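Local coordinates for Sca-family protein (Rickettsia rickettsii, PDB 4LQ8) that probably acts in cell adhesion as surface cell antigen 4 of Rickettsia, of which this chain is the N-terminal head portion, at residues G33-S38 / S236-M241; F259-E264 / P271-I276; Q84-L89 / E104-K109; N80-I85 / S116-N121; A243-G248 / E300-A305. All blocks are in the same frame, centred on the assembly; numbering follows the deposited sequence. Where two conformers were deposited one is given.

Contact 1: residues G33-S38 / S236-M241; sequences GFIVTS and SMHLSM
An antiparallel strand pair in the mixed beta sheet joins G33-S38 to S236-M241, with G33 facing S240, I35 facing H238 and T37 facing S236 as hydrogen-bonded pairs. The segment axes run 176° apart and come within 4.7 Å, so the ladder is almost exactly antiparallel. Each of the three pairs contributes two backbone bonds, and the one from S236 N to T37 O is 2.8 Å long. Between them lie the non-hydrogen-bonded pairs F34 with L239 and V36 with M237, where M237 CA comes 3.2 Å from I35 O in a CA-H...O contact. Strand 33-37 reaches the sheet from the N-terminal end of the model, some two hundred residues earlier in the sequence than its partner, and strand 236-245 continues the sheet on its other edge to strand 258-265. On the face holding F34, V36, M237 and L239, F34 CB touches L239 CD2 at 4.1 Å, while chi1 of 82° sets the phenyl ring between backbone N and carbonyl carbon and leads it away from L239. V36 CG2 lies at the edge of that ring, in its plane. The other face carries I35, whose CG2 approaches the edge of the H238 imidazole at CD2, 4.2 Å away. D63 bonds H238 NE2 and H262 bonds ND1, fixing the rotation of the ring.

Contact 2: residues F259-E264 / P271-I276; sequences FTAHYE and PQLKEI
Y263 leaves its strand with CB packed 3.8 Å from P271 CB, and its ring then runs out over L273. CD2 lies near the backbone of L273, and CE2 is 3.8 Å from L273 CB. L273 CD1 sits over the centre of one face of the ring, 4.0 Å from the centroid and 13° off the normal, a CH-pi contact. With chi1 of -179° L273 CG stands opposite its own backbone N, and chi2 of 58° turns CD1 to the ring. At the tip, Y263 OH bonds P227 O. The two strands form a beta hairpin, and its ladder contains a classic beta bulge: K274 and E275 both face H262. The bonds show it, because H262 O accepts K274 N at 2.8 Å and, weakly, E275 N at 3.4 Å, while H262 N donates to E275 O. Beyond the bulge E264 and Q272 exchange two backbone bonds. Next to them K274 CG packs 3.9 Å from E264 CB, the two side chains crossing at about a right angle. K274 NZ goes on to Q272 OE1, and E264 OE2 hydrogen-bonds T66 OG1 and the backbone N of D63. At the far end I276 CD1 meets F259 CE1 at 4.1 Å.

Contact 3: residues Q84-L89 / E104-K109; sequences QILKDL and EIEEEK
I85, the earliest residue of 84-89 to touch the other helix, puts CG2 3.7 Å from I105 CD1, the two isoleucine side chains approaching at a slant. One residue on, L86 splits its two methyls between different partners. CD2 lies 4.0 Å from I105 CG2, the two side chains running antiparallel alongside one another, whereas CD1 lies in van der Waals contact with a carboxylate oxygen, 3.5 Å from E106 OE2. The bend of E106 at chi2, -59°, brings that carboxylate back over L86. Its other oxygen, E106 OE1, forms a salt bridge with K109 NZ at 3.2 Å, met from above the carboxylate plane, and K109 NZ also passes 4.2 Å from L86 CD1, so charged groups border the apolar patch. A turn later L89 CD1 reaches I105 CD1 at 4.3 Å, so I105 is touched by three side chains of the first helix. The axes of segments 84-89 and 104-109 approach to 12.0 Å at 153°, and no hydrogen bond crosses between them. Helices 64-90 and 95-111 thus form an antiparallel pair here. F118 of helix 116-120 packs on both I85 and I105, while helix 125-132 touches I85 through A131 and L89 through F127.

Contact 4: residues N80-I85 / S116-N121; sequences NLIEQI and STFFGN
The axes of 80-85 and 116-120 approach to 13.2 Å at an angle of 66°, and their nearest CA atoms, those of I82 and F118, are 10.0 Å apart, so long side chains bridge the gap. Two phenylalanines from the short helix meet three aliphatic residues of the long one. I82 CD1 lies over one face of the F118 ring, 4.1 Å from the centroid and 29° off the normal, a CH-pi contact; its closest ring atom is F118 CE2 at 3.6 Å. Because chi2 of I82 is -60°, the chain folds at CG1 and CD1 swings towards the rings, although the CB bond itself does not aim at the other helix. I85 uses its other branch here: CD1 arrives at the edge of the F118 ring, near its plane, 3.8 Å from CZ. The F118 ring is therefore met on a face and at an edge by residues one turn apart. L81 CD2 comes to the edge of F119, 3.5 Å from CE1, and I82 CD1 also nears F119 CZ at 4.1 Å, so this one methyl touches both aromatic side chains where they meet. F118 CD2 in turn stands over the centre of the F119 ring, 3.9 Å above its plane. Around this apolar patch, I105 of helix 95-111 packs on I82, helix 125-132 brings A131 to L81 and I128 to F119, and L137 of helix 135-155 touches L81.

Contact 5: residues A243-G248 / E300-A305; sequences ALKADG and EIYTLA
The Y302 ring has L244 O at its edge, near the ring plane, while A243 CB and K245 CG approach it obliquely. K245 lies alongside the tyrosine, pointing the same way, with CG 3.7 Å from Y302 CE1. A243 CB is wedged between Y302 CB at 3.7 Å and L304 CD2 at 3.6 Å. The backbones are joined by a pair of bonds between L244 and T303, L244 N to T303 O and T303 N to L244 O, both 2.9 Å. Past this pair water takes over: one molecule donates to K245 O and accepts from T303 OG1, its oxygen 2.7 Å from that hydroxyl, and another accepts from A246 N and donates to I301 O. A chi1 of 61° places T303 OG1 where it can donate to the first water. The end of strand 236-245 thus pairs antiparallel with strand 300-304, then leaves the sheet in a type I beta turn from K245 to G248, closed by G248 N to K245 O.

In the fold
Contacts 1, 2 and 5 belong to one mixed sheet. Contacts 1 and 2 lie side by side, centres 9 Å apart, and M237 N to Y263 O (2.8 Å) and L239 N to A261 O (2.9 Å) probably bond their inner strands. Strand 236-245 is used again by contact 5, whose centre is about 22 Å from both; contact 2 is nested in the chain between the segments of contact 5. Contacts 3 and 4 form a separate helical region, centres 7 Å apart, sharing Q84 and I85 and linked by E108 OE2 to F118 N (2.8 Å). Contacts 2 and 4 have centres about 22 Å apart, yet helix 64-90 spans this distance, its T66 touching H262.

Contact 1: residues G33-S38 / S236-M241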
# COMPACT_ATOMS: atom_id res chain seq x y z
N GLY A 33 9.98 -1.15 -8.79
CA GLY A 33 11.14 -1.86 -8.24
C GLY A 33 10.80 -3.26 -7.74
O GLY A 33 9.64 -3.54 -7.41
N PHE A 34 11.80 -4.15 -7.70
CA PHE A 34 11.61 -5.52 -7.24
C PHE A 34 12.89 -6.08 -6.66
O PHE A 34 13.98 -5.68 -7.05
CB PHE A 34 11.12 -6.43 -8.39
CG PHE A 34 12.22 -6.94 -9.31
CD1 PHE A 34 12.85 -6.09 -10.22
CD2 PHE A 34 12.64 -8.26 -9.24
CE1 PHE A 34 13.89 -6.55 -11.03
CE2 PHE A 34 13.68 -8.73 -10.06
CZ PHE A 34 14.30 -7.86 -10.94
N ILE A 35 12.74 -7.04 -5.74
CA ILE A 35 13.78 -7.83 -5.11
C ILE A 35 13.34 -9.28 -5.21
O ILE A 35 12.17 -9.58 -4.97
CB ILE A 35 14.00 -7.46 -3.62
CG1 ILE A 35 14.64 -6.09 -3.48
CG2 ILE A 35 14.85 -8.56 -2.90
CD1 ILE A 35 15.00 -5.68 -2.07
N VAL A 36 14.28 -10.17 -5.54
CA VAL A 36 14.05 -11.61 -5.54
C VAL A 36 15.23 -12.24 -4.82
O VAL A 36 16.37 -11.89 -5.12
CB VAL A 36 13.86 -12.22 -6.94
CG1 VAL A 36 13.50 -13.70 -6.84
CG2 VAL A 36 12.80 -11.49 -7.73
N THR A 37 14.97 -13.13 -3.86
CA THR A 37 16.00 -13.89 -3.13
C THR A 37 15.58 -15.35 -3.04
O THR A 37 14.39 -15.63 -2.89
CB THR A 37 16.30 -13.29 -1.73
OG1 THR A 37 15.12 -13.30 -0.94
CG2 THR A 37 16.88 -11.87 -1.79
N SER A 38 16.55 -16.29 -3.16
CA SER A 38 16.31 -17.74 -3.03
C SER A 38 17.46 -18.42 -2.32
O SER A 38 17.42 -18.57 -1.10
CB SER A 38 16.04 -18.39 -4.39
OG SER A 38 17.15 -18.26 -5.26
N SER A 236 11.71 -15.64 -2.05
CA SER A 236 11.08 -14.43 -1.55
C SER A 236 11.04 -13.42 -2.68
O SER A 236 11.85 -13.48 -3.61
CB SER A 236 11.87 -13.85 -0.38
OG SER A 236 11.99 -14.81 0.65
N MET A 237 10.11 -12.47 -2.59
CA MET A 237 9.91 -11.46 -3.61
C MET A 237 9.29 -10.22 -2.99
O MET A 237 8.34 -10.32 -2.23
CB MET A 237 9.00 -12.07 -4.70
CG MET A 237 8.51 -11.12 -5.76
SD MET A 237 7.44 -11.98 -6.96
CE MET A 237 5.98 -12.22 -6.02
N HIS A 238 9.84 -9.04 -3.31
CA HIS A 238 9.28 -7.77 -2.83
C HIS A 238 9.04 -6.89 -4.03
O HIS A 238 9.90 -6.78 -4.90
CB HIS A 238 10.18 -7.08 -1.80
CG HIS A 238 10.45 -7.94 -0.61
ND1 HIS A 238 9.61 -7.93 0.49
CD2 HIS A 238 11.45 -8.83 -0.39
CE1 HIS A 238 10.12 -8.80 1.34
NE2 HIS A 238 11.23 -9.36 0.85
N LEU A 239 7.84 -6.32 -4.11
CA LEU A 239 7.42 -5.51 -5.24
C LEU A 239 7.07 -4.13 -4.80
O LEU A 239 6.40 -3.95 -3.78
CB LEU A 239 6.19 -6.14 -5.91
CG LEU A 239 6.31 -7.62 -6.35
CD1 LEU A 239 4.96 -8.11 -6.85
CD2 LEU A 239 7.41 -7.79 -7.42
N SER A 240 7.51 -3.12 -5.58
CA SER A 240 7.21 -1.70 -5.33
C SER A 240 6.70 -1.11 -6.63
O SER A 240 7.49 -0.89 -7.53
CB SER A 240 8.45 -0.95 -4.85
OG SER A 240 8.84 -1.34 -3.55
N MET A 241 5.39 -0.90 -6.73
CA MET A 241 4.73 -0.38 -7.92
C MET A 241 4.34 1.07 -7.72
O MET A 241 3.56 1.39 -6.82
CB MET A 241 3.54 -1.28 -8.33
CG MET A 241 3.93 -2.76 -8.55
SD MET A 241 5.15 -3.04 -9.88
CE MET A 241 5.29 -4.81 -9.83

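Contact 2: residues F259-E264 / P271-I276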
# COMPACT_ATOMS: atom_id res chain seq x y z
N PHE A 259 2.59 1.22 -4.11
CA PHE A 259 1.85 0.10 -3.57
C PHE A 259 2.93 -0.98 -3.46
O PHE A 259 3.61 -1.25 -4.46
CB PHE A 259 0.69 -0.36 -4.46
CG PHE A 259 0.00 -1.56 -3.85
CD1 PHE A 259 -0.85 -1.42 -2.76
CD2 PHE A 259 0.23 -2.84 -4.35
CE1 PHE A 259 -1.45 -2.54 -2.16
CE2 PHE A 259 -0.38 -3.96 -3.76
CZ PHE A 259 -1.21 -3.80 -2.67
N THR A 260 3.17 -1.53 -2.26
CA THR A 260 4.19 -2.55 -2.10
C THR A 260 3.57 -3.86 -1.68
O THR A 260 2.51 -3.85 -1.07
CB THR A 260 5.36 -2.09 -1.17
OG1 THR A 260 4.93 -2.13 0.19
CG2 THR A 260 5.92 -0.68 -1.54
N ALA A 261 4.22 -4.99 -2.02
CA ALA A 261 3.77 -6.33 -1.69
C ALA A 261 5.01 -7.15 -1.32
O ALA A 261 6.04 -7.10 -2.01
CB ALA A 261 3.02 -6.95 -2.88
N HIS A 262 4.92 -7.86 -0.18
CA HIS A 262 6.02 -8.57 0.45
C HIS A 262 5.75 -10.04 0.62
O HIS A 262 4.86 -10.43 1.36
CB HIS A 262 6.34 -7.87 1.79
CG HIS A 262 6.50 -6.40 1.58
ND1 HIS A 262 7.66 -5.87 1.01
CD2 HIS A 262 5.59 -5.40 1.72
CE1 HIS A 262 7.43 -4.57 0.88
NE2 HIS A 262 6.20 -4.25 1.30
N TYR A 263 6.47 -10.85 -0.14
CA TYR A 263 6.32 -12.30 -0.18
C TYR A 263 7.59 -12.92 0.36
O TYR A 263 8.67 -12.68 -0.17
CB TYR A 263 6.09 -12.79 -1.63
CG TYR A 263 4.89 -12.20 -2.34
CD1 TYR A 263 4.96 -10.94 -2.94
CD2 TYR A 263 3.71 -12.93 -2.48
CE1 TYR A 263 3.89 -10.43 -3.67
CE2 TYR A 263 2.63 -12.42 -3.20
CZ TYR A 263 2.72 -11.17 -3.78
OH TYR A 263 1.65 -10.67 -4.47
N GLU A 264 7.47 -13.70 1.42
CA GLU A 264 8.64 -14.35 2.02
C GLU A 264 8.51 -15.84 1.87
O GLU A 264 7.41 -16.37 1.94
CB GLU A 264 8.75 -14.01 3.49
CG GLU A 264 8.99 -12.55 3.79
CD GLU A 264 9.03 -12.27 5.28
OE1 GLU A 264 9.00 -13.23 6.08
OE2 GLU A 264 9.07 -11.08 5.65
N PRO A 271 6.93 -18.55 -2.13
CA PRO A 271 6.72 -17.19 -1.60
C PRO A 271 5.32 -17.07 -1.00
O PRO A 271 4.35 -17.55 -1.59
CB PRO A 271 6.87 -16.28 -2.83
CG PRO A 271 7.57 -17.12 -3.85
CD PRO A 271 7.15 -18.53 -3.59
N GLN A 272 5.25 -16.53 0.21
CA GLN A 272 4.00 -16.36 0.96
C GLN A 272 3.77 -14.87 1.21
O GLN A 272 4.66 -14.21 1.73
CB GLN A 272 4.11 -17.13 2.30
CG GLN A 272 2.78 -17.30 3.00
CD GLN A 272 2.82 -18.40 4.03
OE1 GLN A 272 3.61 -18.37 4.98
NE2 GLN A 272 1.95 -19.38 3.88
N LEU A 273 2.58 -14.36 0.85
CA LEU A 273 2.25 -12.95 1.04
C LEU A 273 2.16 -12.62 2.53
O LEU A 273 1.25 -13.09 3.22
CB LEU A 273 0.99 -12.57 0.26
CG LEU A 273 0.51 -11.10 0.34
CD1 LEU A 273 1.59 -10.11 -0.16
CD2 LEU A 273 -0.77 -10.93 -0.47
N LYS A 274 3.12 -11.83 3.04
CA LYS A 274 3.20 -11.49 4.47
C LYS A 274 2.74 -10.08 4.77
O LYS A 274 2.34 -9.77 5.90
CB LYS A 274 4.67 -11.66 4.97
CG LYS A 274 5.23 -13.09 4.82
CD LYS A 274 4.70 -14.05 5.87
CE LYS A 274 5.19 -15.46 5.65
NZ LYS A 274 4.62 -16.39 6.66
N GLU A 275 2.89 -9.19 3.78
CA GLU A 275 2.61 -7.78 4.03
C GLU A 275 2.40 -7.04 2.75
O GLU A 275 2.89 -7.45 1.70
CB GLU A 275 3.83 -7.17 4.75
CG GLU A 275 3.54 -6.04 5.70
CD GLU A 275 2.57 -6.37 6.83
OE1 GLU A 275 1.36 -6.14 6.65
OE2 GLU A 275 3.01 -6.87 7.88
N ILE A 276 1.66 -5.95 2.85
CA ILE A 276 1.45 -4.98 1.78
C ILE A 276 1.55 -3.60 2.42
O ILE A 276 1.50 -3.48 3.65
CB ILE A 276 0.12 -5.15 0.99
CG1 ILE A 276 -1.14 -4.88 1.89
CG2 ILE A 276 0.06 -6.50 0.25
CD1 ILE A 276 -2.50 -4.77 1.10

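Contact 3: residues Q84-L89 / E104-K109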
# COMPACT_ATOMS: atom_id res chain seq x y z
N GLN A 84 -3.70 11.48 16.28
CA GLN A 84 -4.84 12.27 15.83
C GLN A 84 -6.11 11.87 16.59
O GLN A 84 -6.84 12.75 17.02
CB GLN A 84 -5.04 12.20 14.30
CG GLN A 84 -6.16 13.14 13.80
CD GLN A 84 -5.85 14.60 14.00
OE1 GLN A 84 -4.88 15.12 13.48
NE2 GLN A 84 -6.68 15.29 14.78
N ILE A 85 -6.34 10.54 16.78
CA ILE A 85 -7.51 10.05 17.53
C ILE A 85 -7.43 10.60 18.97
O ILE A 85 -8.43 11.13 19.46
CB ILE A 85 -7.63 8.49 17.50
CG1 ILE A 85 -7.88 7.98 16.06
CG2 ILE A 85 -8.75 8.02 18.48
CD1 ILE A 85 -7.79 6.44 15.85
N LEU A 86 -6.24 10.52 19.62
CA LEU A 86 -6.06 11.04 20.98
C LEU A 86 -6.35 12.53 21.06
O LEU A 86 -6.96 12.97 22.04
CB LEU A 86 -4.67 10.73 21.57
CG LEU A 86 -4.38 9.21 21.82
CD1 LEU A 86 -2.93 9.03 22.27
CD2 LEU A 86 -5.33 8.60 22.86
N LYS A 87 -5.96 13.31 20.02
CA LYS A 87 -6.26 14.74 19.99
C LYS A 87 -7.77 14.94 19.82
O LYS A 87 -8.35 15.78 20.51
CB LYS A 87 -5.51 15.46 18.84
CG LYS A 87 -4.02 15.65 19.11
CD LYS A 87 -3.35 16.36 17.94
CE LYS A 87 -2.86 15.42 16.88
NZ LYS A 87 -2.19 16.15 15.78
N ASP A 88 -8.41 14.19 18.91
CA ASP A 88 -9.85 14.27 18.66
C ASP A 88 -10.68 13.99 19.91
O ASP A 88 -11.70 14.64 20.12
CB ASP A 88 -10.27 13.32 17.52
CG ASP A 88 -9.81 13.71 16.12
OD1 ASP A 88 -9.19 14.79 15.97
OD2 ASP A 88 -10.14 12.97 15.17
N LEU A 89 -10.21 13.07 20.77
CA LEU A 89 -10.86 12.69 22.03
C LEU A 89 -11.00 13.88 22.99
O LEU A 89 -11.96 13.92 23.77
CB LEU A 89 -10.12 11.52 22.73
CG LEU A 89 -10.19 10.13 22.09
CD1 LEU A 89 -9.39 9.14 22.91
CD2 LEU A 89 -11.64 9.65 21.89
N GLU A 104 -8.38 2.77 26.89
CA GLU A 104 -8.35 1.59 26.02
C GLU A 104 -7.14 1.64 25.08
O GLU A 104 -6.46 0.63 24.91
CB GLU A 104 -9.62 1.46 25.18
CG GLU A 104 -10.82 0.92 25.93
CD GLU A 104 -12.11 0.97 25.13
OE1 GLU A 104 -12.04 1.01 23.87
OE2 GLU A 104 -13.19 0.95 25.76
N ILE A 105 -6.90 2.80 24.44
CA ILE A 105 -5.79 2.99 23.50
C ILE A 105 -4.45 2.82 24.24
O ILE A 105 -3.62 2.04 23.81
CB ILE A 105 -5.92 4.34 22.73
CG1 ILE A 105 -7.14 4.33 21.79
CG2 ILE A 105 -4.59 4.73 22.00
CD1 ILE A 105 -7.54 5.71 21.12
N GLU A 106 -4.29 3.52 25.38
CA GLU A 106 -3.06 3.49 26.18
C GLU A 106 -2.72 2.12 26.71
O GLU A 106 -1.55 1.74 26.67
CB GLU A 106 -3.08 4.52 27.33
CG GLU A 106 -3.13 5.97 26.87
CD GLU A 106 -2.04 6.52 25.97
OE1 GLU A 106 -0.94 5.93 25.89
OE2 GLU A 106 -2.28 7.59 25.37
N GLU A 107 -3.73 1.37 27.20
CA GLU A 107 -3.57 0.02 27.72
C GLU A 107 -3.17 -0.95 26.61
O GLU A 107 -2.25 -1.75 26.80
CB GLU A 107 -4.85 -0.46 28.42
CG GLU A 107 -4.96 0.06 29.84
CD GLU A 107 -6.26 -0.22 30.58
OE1 GLU A 107 -7.14 -0.91 30.01
OE2 GLU A 107 -6.39 0.25 31.73
N GLU A 108 -3.82 -0.85 25.46
CA GLU A 108 -3.48 -1.70 24.34
C GLU A 108 -2.06 -1.42 23.75
O GLU A 108 -1.34 -2.38 23.41
CB GLU A 108 -4.53 -1.63 23.26
CG GLU A 108 -4.41 -2.85 22.38
CD GLU A 108 -5.39 -2.92 21.24
OE1 GLU A 108 -6.59 -2.64 21.47
OE2 GLU A 108 -4.96 -3.32 20.14
N LYS A 109 -1.67 -0.14 23.65
CA LYS A 109 -0.35 0.26 23.16
C LYS A 109 0.77 -0.41 23.97
O LYS A 109 1.77 -0.82 23.39
CB LYS A 109 -0.17 1.79 23.20
CG LYS A 109 -0.69 2.51 21.97
CD LYS A 109 -0.87 4.03 22.22
CE LYS A 109 0.41 4.80 22.44
NZ LYS A 109 0.16 6.19 22.93

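Contact 4: residues N80-I85 / S116-N121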
# COMPACT_ATOMS: atom_id res chain seq x y z
N ASN A 80 0.82 8.06 13.78
CA ASN A 80 0.26 9.39 13.51
C ASN A 80 -1.26 9.36 13.62
O ASN A 80 -1.82 10.29 14.18
CB ASN A 80 0.70 9.93 12.18
CG ASN A 80 2.15 10.28 12.18
OD1 ASN A 80 2.57 11.25 12.79
ND2 ASN A 80 2.94 9.50 11.48
N LEU A 81 -1.90 8.28 13.16
CA LEU A 81 -3.36 8.11 13.25
C LEU A 81 -3.83 8.07 14.71
O LEU A 81 -4.78 8.77 15.06
CB LEU A 81 -3.79 6.84 12.49
CG LEU A 81 -5.25 6.39 12.59
CD1 LEU A 81 -6.23 7.50 12.16
CD2 LEU A 81 -5.47 5.15 11.73
N ILE A 82 -3.17 7.28 15.55
CA ILE A 82 -3.50 7.20 16.98
C ILE A 82 -3.35 8.56 17.67
O ILE A 82 -4.23 8.94 18.44
CB ILE A 82 -2.69 6.06 17.68
CG1 ILE A 82 -3.18 4.65 17.19
CG2 ILE A 82 -2.70 6.19 19.22
CD1 ILE A 82 -4.62 4.32 17.46
N GLU A 83 -2.26 9.30 17.35
CA GLU A 83 -2.02 10.64 17.89
C GLU A 83 -3.20 11.55 17.55
O GLU A 83 -3.68 12.27 18.43
CB GLU A 83 -0.72 11.24 17.33
CG GLU A 83 0.50 10.80 18.11
CD GLU A 83 0.46 11.19 19.57
OE1 GLU A 83 0.16 12.37 19.86
OE2 GLU A 83 0.63 10.29 20.43
N GLN A 84 -3.70 11.48 16.28
CA GLN A 84 -4.84 12.27 15.83
C GLN A 84 -6.11 11.87 16.59
O GLN A 84 -6.84 12.75 17.02
CB GLN A 84 -5.04 12.20 14.30
CG GLN A 84 -6.16 13.14 13.80
CD GLN A 84 -5.85 14.60 14.00
OE1 GLN A 84 -4.88 15.12 13.48
NE2 GLN A 84 -6.68 15.29 14.78
N ILE A 85 -6.34 10.54 16.78
CA ILE A 85 -7.51 10.05 17.53
C ILE A 85 -7.43 10.60 18.97
O ILE A 85 -8.43 11.13 19.46
CB ILE A 85 -7.63 8.49 17.50
CG1 ILE A 85 -7.88 7.98 16.06
CG2 ILE A 85 -8.75 8.02 18.48
CD1 ILE A 85 -7.79 6.44 15.85
N SER A 116 -3.32 -4.45 16.98
CA SER A 116 -4.10 -5.40 16.19
C SER A 116 -5.59 -5.46 16.67
O SER A 116 -6.50 -5.35 15.85
CB SER A 116 -3.43 -6.77 16.24
OG SER A 116 -4.13 -7.71 15.45
N THR A 117 -5.81 -5.52 17.98
CA THR A 117 -7.17 -5.55 18.56
C THR A 117 -7.89 -4.21 18.31
O THR A 117 -9.03 -4.23 17.87
CB THR A 117 -7.14 -5.99 20.04
OG1 THR A 117 -6.48 -7.26 20.10
CG2 THR A 117 -8.55 -6.12 20.65
N PHE A 118 -7.21 -3.07 18.53
CA PHE A 118 -7.79 -1.76 18.27
C PHE A 118 -8.32 -1.65 16.83
O PHE A 118 -9.47 -1.27 16.63
CB PHE A 118 -6.77 -0.64 18.52
CG PHE A 118 -7.35 0.75 18.31
CD1 PHE A 118 -8.06 1.39 19.33
CD2 PHE A 118 -7.22 1.40 17.09
CE1 PHE A 118 -8.61 2.66 19.13
CE2 PHE A 118 -7.78 2.67 16.89
CZ PHE A 118 -8.46 3.29 17.92
N PHE A 119 -7.47 -1.96 15.83
CA PHE A 119 -7.85 -1.79 14.42
C PHE A 119 -8.85 -2.83 13.92
O PHE A 119 -9.61 -2.53 13.00
CB PHE A 119 -6.62 -1.72 13.50
CG PHE A 119 -5.89 -0.40 13.65
CD1 PHE A 119 -6.41 0.77 13.10
CD2 PHE A 119 -4.68 -0.32 14.35
CE1 PHE A 119 -5.78 2.00 13.30
CE2 PHE A 119 -4.04 0.90 14.52
CZ PHE A 119 -4.58 2.05 13.99
N GLY A 120 -8.90 -3.99 14.57
CA GLY A 120 -9.88 -5.01 14.22
C GLY A 120 -11.22 -4.85 14.92
O GLY A 120 -12.14 -5.64 14.69
N ASN A 121 -11.34 -3.83 15.81
CA ASN A 121 -12.59 -3.64 16.56
C ASN A 121 -13.53 -2.71 15.80
O ASN A 121 -13.19 -1.54 15.67
CB ASN A 121 -12.28 -3.10 17.98
CG ASN A 121 -13.48 -2.97 18.89
OD1 ASN A 121 -14.66 -3.05 18.48
ND2 ASN A 121 -13.22 -2.76 20.14

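Contact 5: residues A243-G248 / E300-A305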
# COMPACT_ATOMS: atom_id res chain seq x y z
N ALA A 243 2.77 4.82 -8.05
CA ALA A 243 1.47 5.44 -8.29
C ALA A 243 1.53 6.13 -9.65
O ALA A 243 2.60 6.58 -10.05
CB ALA A 243 1.20 6.47 -7.20
N LEU A 244 0.41 6.20 -10.37
CA LEU A 244 0.41 6.88 -11.66
C LEU A 244 -0.41 8.14 -11.54
O LEU A 244 -1.43 8.14 -10.84
CB LEU A 244 -0.20 6.01 -12.78
CG LEU A 244 0.59 4.80 -13.25
CD1 LEU A 244 -0.13 4.10 -14.39
CD2 LEU A 244 2.01 5.17 -13.70
N LYS A 245 -0.04 9.19 -12.29
CA LYS A 245 -0.79 10.44 -12.35
C LYS A 245 -2.12 10.20 -13.10
O LYS A 245 -2.28 9.14 -13.72
CB LYS A 245 0.04 11.53 -13.05
CG LYS A 245 1.34 11.87 -12.31
CD LYS A 245 1.92 13.20 -12.74
CE LYS A 245 2.76 13.11 -13.97
NZ LYS A 245 3.16 14.46 -14.47
N ALA A 246 -3.05 11.18 -13.07
CA ALA A 246 -4.38 11.08 -13.74
C ALA A 246 -4.31 10.72 -15.23
O ALA A 246 -5.25 10.10 -15.73
CB ALA A 246 -5.19 12.36 -13.54
N ASP A 247 -3.22 11.09 -15.93
CA ASP A 247 -3.07 10.80 -17.37
C ASP A 247 -2.27 9.50 -17.62
O ASP A 247 -1.84 9.25 -18.75
CB ASP A 247 -2.41 12.01 -18.10
CG ASP A 247 -0.98 12.36 -17.66
OD1 ASP A 247 -0.43 11.64 -16.80
OD2 ASP A 247 -0.43 13.37 -18.16
N GLY A 248 -2.04 8.74 -16.57
CA GLY A 248 -1.33 7.47 -16.65
C GLY A 248 0.18 7.53 -16.71
O GLY A 248 0.83 6.51 -16.95
N GLU A 300 -2.44 16.32 -5.43
CA GLU A 300 -2.65 15.69 -6.74
C GLU A 300 -3.27 14.32 -6.56
O GLU A 300 -3.09 13.68 -5.53
CB GLU A 300 -1.33 15.57 -7.53
CG GLU A 300 -0.66 16.89 -7.89
CD GLU A 300 -1.37 17.70 -8.97
OE1 GLU A 300 -1.21 17.36 -10.16
OE2 GLU A 300 -2.09 18.66 -8.62
N ILE A 301 -3.95 13.83 -7.60
CA ILE A 301 -4.57 12.52 -7.61
C ILE A 301 -3.67 11.53 -8.32
O ILE A 301 -3.13 11.82 -9.37
CB ILE A 301 -6.01 12.57 -8.21
CG1 ILE A 301 -6.99 13.34 -7.27
CG2 ILE A 301 -6.54 11.16 -8.55
CD1 ILE A 301 -7.50 12.57 -5.96
N TYR A 302 -3.52 10.35 -7.73
CA TYR A 302 -2.76 9.26 -8.32
C TYR A 302 -3.58 8.00 -8.15
O TYR A 302 -4.31 7.88 -7.17
CB TYR A 302 -1.42 9.03 -7.58
CG TYR A 302 -0.50 10.23 -7.58
CD1 TYR A 302 0.44 10.40 -8.59
CD2 TYR A 302 -0.54 11.16 -6.56
CE1 TYR A 302 1.30 11.50 -8.60
CE2 TYR A 302 0.29 12.28 -6.57
CZ TYR A 302 1.23 12.43 -7.58
OH TYR A 302 2.05 13.53 -7.57
N THR A 303 -3.44 7.04 -9.08
CA THR A 303 -4.07 5.74 -8.92
C THR A 303 -2.96 4.78 -8.54
O THR A 303 -1.79 5.03 -8.85
CB THR A 303 -4.81 5.30 -10.18
OG1 THR A 303 -3.88 5.19 -11.27
CG2 THR A 303 -5.97 6.24 -10.55
N LEU A 304 -3.31 3.68 -7.87
CA LEU A 304 -2.36 2.62 -7.55
C LEU A 304 -2.74 1.42 -8.43
O LEU A 304 -3.86 1.38 -8.92
CB LEU A 304 -2.35 2.28 -6.04
CG LEU A 304 -2.00 3.45 -5.08
CD1 LEU A 304 -1.98 2.97 -3.67
CD2 LEU A 304 -0.60 3.98 -5.34
N ALA A 305 -1.82 0.46 -8.64
CA ALA A 305 -2.01 -0.68 -9.55
C ALA A 305 -2.78 -1.84 -8.93
O ALA A 305 -2.48 -2.99 -9.21
CB ALA A 305 -0.66 -1.14 -10.08
O HOH W 1 -4.04 7.01 -13.19
O HOH W 2 -2.44 13.46 -11.38